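Local coordinates for protein ferulic acid decarboxylase 1 (Candida dubliniensis, PDB 4ZAD) that probably catalyses the reversible decarboxylation of aromatic acids such as ferulic, p-coumaric and cinnamic acid to their vinyl derivatives, using prenylated FMN and manganese, at residues L410-L415 with G469-T474. Numbering follows the deposited sequence.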
ATOM      1  N   LEU A 410      15.280  -6.284  -8.259  1.00 22.01           N
ATOM      2  CA  LEU A 410      13.915  -6.712  -7.925  1.00 22.36           C
ATOM      3  C   LEU A 410      13.958  -7.833  -6.915  1.00 22.16           C
ATOM      4  O   LEU A 410      14.858  -8.682  -7.013  1.00 22.59           O
ATOM      5  CB  LEU A 410      13.179  -7.137  -9.204  1.00 21.82           C
ATOM      6  CG  LEU A 410      12.941  -5.965 -10.180  1.00 23.24           C
ATOM      7  CD1 LEU A 410      12.431  -6.499 -11.536  1.00 26.62           C
ATOM      8  CD2 LEU A 410      12.011  -4.890  -9.650  1.00 18.62           C
ATOM      9  N   HIS A 411      13.326  -8.032  -5.888  1.00 24.66           N
ATOM     10  CA  HIS A 411      13.262  -9.053  -4.970  1.00 23.85           C
ATOM     11  C   HIS A 411      11.958  -9.861  -4.850  1.00 23.35           C
ATOM     12  O   HIS A 411      11.966 -10.941  -4.310  1.00 22.65           O
ATOM     13  CB  HIS A 411      13.700  -8.630  -3.591  1.00 24.44           C
ATOM     14  CG  HIS A 411      15.173  -8.761  -3.326  1.00 26.81           C
ATOM     15  ND1 HIS A 411      16.118  -7.960  -3.942  1.00 31.07           N
ATOM     16  CD2 HIS A 411      15.854  -9.517  -2.433  1.00 26.73           C
ATOM     17  CE1 HIS A 411      17.317  -8.253  -3.471  1.00 28.45           C
ATOM     18  NE2 HIS A 411      17.186  -9.204  -2.568  1.00 27.48           N
ATOM     19  N   GLU A 412      10.847  -9.338  -5.354  1.00 23.20           N
ATOM     20  CA  GLU A 412       9.591 -10.061  -5.309  1.00 23.05           C
ATOM     21  C   GLU A 412       8.820  -9.776  -6.590  1.00 22.90           C
ATOM     22  O   GLU A 412       8.671  -8.626  -7.000  1.00 23.46           O
ATOM     23  CB  GLU A 412       8.802  -9.661  -4.071  1.00 23.50           C
ATOM     24  CG  GLU A 412       7.474 -10.383  -3.928  1.00 24.16           C
ATOM     25  CD  GLU A 412       7.062 -10.638  -2.491  1.00 22.57           C
ATOM     26  OE1 GLU A 412       7.754 -10.173  -1.562  1.00 26.08           O
ATOM     27  OE2 GLU A 412       6.042 -11.316  -2.297  1.00 20.61           O
ATOM     28  N   ILE A 413       8.389 -10.837  -7.258  1.00 22.07           N
ATOM     29  CA  ILE A 413       7.692 -10.717  -8.524  1.00 21.46           C
ATOM     30  C   ILE A 413       6.294 -11.179  -8.193  1.00 21.14           C
ATOM     31  O   ILE A 413       6.137 -12.168  -7.478  1.00 20.78           O
ATOM     32  CB  ILE A 413       8.250 -11.619  -9.605  1.00 21.35           C
ATOM     33  CG1 ILE A 413       9.782 -11.491  -9.697  1.00 21.70           C
ATOM     34  CG2 ILE A 413       7.547 -11.314 -10.940  1.00 20.87           C
ATOM     35  CD1 ILE A 413      10.306 -10.094 -10.106  1.00 23.59           C
ATOM     36  N   ILE A 414       5.297 -10.447  -8.680  1.00 19.88           N
ATOM     37  CA  ILE A 414       3.948 -10.620  -8.229  1.00 19.18           C
ATOM     38  C   ILE A 414       3.058 -10.918  -9.405  1.00 19.54           C
ATOM     39  O   ILE A 414       2.871 -10.098 -10.253  1.00 20.05           O
ATOM     40  CB  ILE A 414       3.493  -9.385  -7.549  1.00 18.83           C
ATOM     41  CG1 ILE A 414       4.276  -9.227  -6.227  1.00 18.04           C
ATOM     42  CG2 ILE A 414       2.012  -9.468  -7.288  1.00 17.58           C
ATOM     43  CD1 ILE A 414       3.881  -8.029  -5.438  1.00 13.03           C
ATOM     44  N   LEU A 415       2.575 -12.137  -9.514  1.00 20.21           N
ATOM     45  CA  LEU A 415       1.813 -12.516 -10.684  1.00 19.96           C
ATOM     46  C   LEU A 415       0.347 -12.294 -10.346  1.00 20.10           C
ATOM     47  O   LEU A 415      -0.126 -12.797  -9.345  1.00 20.42           O
ATOM     48  CB  LEU A 415       2.087 -13.954 -11.038  1.00 19.58           C
ATOM     49  CG  LEU A 415       3.571 -14.311 -11.269  1.00 20.51           C
ATOM     50  CD1 LEU A 415       3.721 -15.878 -11.455  1.00 19.87           C
ATOM     51  CD2 LEU A 415       4.219 -13.589 -12.403  1.00 14.74           C
ATOM     52  N   GLY A 469      17.476 -14.544  -1.340  1.00 36.54           N
ATOM     53  CA  GLY A 469      16.645 -13.435  -0.944  1.00 34.50           C
ATOM     54  C   GLY A 469      15.489 -13.106  -1.848  1.00 32.51           C
ATOM     55  O   GLY A 469      14.824 -12.118  -1.609  1.00 32.60           O
ATOM     56  N   LYS A 470      15.210 -13.892  -2.880  1.00 30.49           N
ATOM     57  CA  LYS A 470      14.167 -13.469  -3.830  1.00 29.13           C
ATOM     58  C   LYS A 470      13.030 -14.481  -3.956  1.00 28.40           C
ATOM     59  O   LYS A 470      13.192 -15.655  -3.689  1.00 27.42           O
ATOM     60  CB  LYS A 470      14.748 -13.135  -5.210  1.00 28.49           C
ATOM     61  CG  LYS A 470      15.902 -12.135  -5.181  1.00 27.84           C
ATOM     62  CD  LYS A 470      16.362 -11.708  -6.599  1.00 26.02           C
ATOM     63  CE  LYS A 470      17.241 -10.439  -6.516  1.00 26.47           C
ATOM     64  NZ  LYS A 470      17.368  -9.630  -7.773  1.00 24.98           N
ATOM     65  N   CYS A 471      11.868 -14.005  -4.377  1.00 27.64           N
ATOM     66  CA  CYS A 471      10.756 -14.900  -4.556  1.00 26.93           C
ATOM     67  C   CYS A 471       9.817 -14.432  -5.649  1.00 25.92           C
ATOM     68  O   CYS A 471       9.843 -13.289  -6.022  1.00 26.53           O
ATOM     69  CB  CYS A 471      10.021 -15.020  -3.235  1.00 27.55           C
ATOM     70  SG  CYS A 471       8.619 -13.946  -3.082  1.00 27.18           S
ATOM     71  N   VAL A 472       9.026 -15.346  -6.189  1.00 25.10           N
ATOM     72  CA  VAL A 472       7.968 -15.036  -7.136  1.00 23.98           C
ATOM     73  C   VAL A 472       6.639 -15.421  -6.484  1.00 23.51           C
ATOM     74  O   VAL A 472       6.438 -16.596  -6.137  1.00 24.00           O
ATOM     75  CB  VAL A 472       8.141 -15.824  -8.417  1.00 24.80           C
ATOM     76  CG1 VAL A 472       6.854 -15.704  -9.352  1.00 22.61           C
ATOM     77  CG2 VAL A 472       9.452 -15.393  -9.103  1.00 22.87           C
ATOM     78  N   THR A 473       5.757 -14.430  -6.290  1.00 21.80           N
ATOM     79  CA  THR A 473       4.531 -14.613  -5.529  1.00 20.85           C
ATOM     80  C   THR A 473       3.363 -14.654  -6.440  1.00 21.16           C
ATOM     81  O   THR A 473       3.167 -13.742  -7.217  1.00 20.56           O
ATOM     82  CB  THR A 473       4.336 -13.467  -4.547  1.00 20.56           C
ATOM     83  OG1 THR A 473       5.499 -13.343  -3.730  1.00 20.31           O
ATOM     84  CG2 THR A 473       3.172 -13.724  -3.671  1.00 19.67           C
ATOM     85  N   THR A 474       2.564 -15.704  -6.381  1.00 22.31           N
ATOM     86  CA  THR A 474       1.466 -15.806  -7.346  1.00 23.26           C
ATOM     87  C   THR A 474       0.131 -15.416  -6.730  1.00 22.81           C
ATOM     88  O   THR A 474      -0.315 -15.993  -5.749  1.00 23.98           O
ATOM     89  CB  THR A 474       1.458 -17.153  -8.149  1.00 24.20           C
ATOM     90  OG1 THR A 474       0.130 -17.738  -8.173  1.00 27.29           O
ATOM     91  CG2 THR A 474       2.513 -18.114  -7.637  1.00 25.92           C
TER
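Strands 412-415 and 470-474 pair in parallel, Glu412 beside Cys471 through to Leu415 beside Thr474, their axes 4.6 Å apart at closest approach and their N-to-C directions 13° apart. They are neighbouring inner strands of the mixed five-stranded sheet in the UbiD C-terminal domain, joined by a connection that contains helix 425-434 and strand 442-445. The backbone bonds alternate as parallel pairing requires: Cys471 N gives to His411 O, Ile413 N to Cys471 O, Thr473 N to Ile413 O, and Leu415 N to Thr473 O at 2.9 Å. On its other side, strand 412-415 bonds through Glu412 and Ile414 to strand 369-374. Ile413, Leu415 and Val472 share the face covered by helix 386-399. Val472 spreads its two methyls along the neighbouring strand: CG2 meets Ile413 CG1 at 4.0 Å, while CG1 reaches Leu415 CD1 at 3.8 Å. On the opposite face, Glu412 and Cys471 pack on Pro438 and Val439 of the second subunit. Glu412 runs beside Cys471, its CD 3.7 Å from SG, because CG lies anti to the backbone N (chi1 -179°). OE2 then accepts from Thr473 OG1 on its anti side, 33° out of the carboxylate plane, and also bonds Tyr432 OH, so two hydroxyls grip one buried oxygen. At the His411 end of the pairing, the Lys470 and His411 side chains cross at about a right angle; Lys470, extended beyond CG, lays CE over one ring face toward the rim, 3.9 Å from the centroid, in a CH-pi contact, while Phe456 meets the ring edge-to-face. Gly469 O lies at the imidazole edge, 2.9 Å from His411 CD2. Beyond the ring, Lys470 NZ bonds both Ser408 O and Leu410 O, the latter in the carbonyl plane at 2.8 Å.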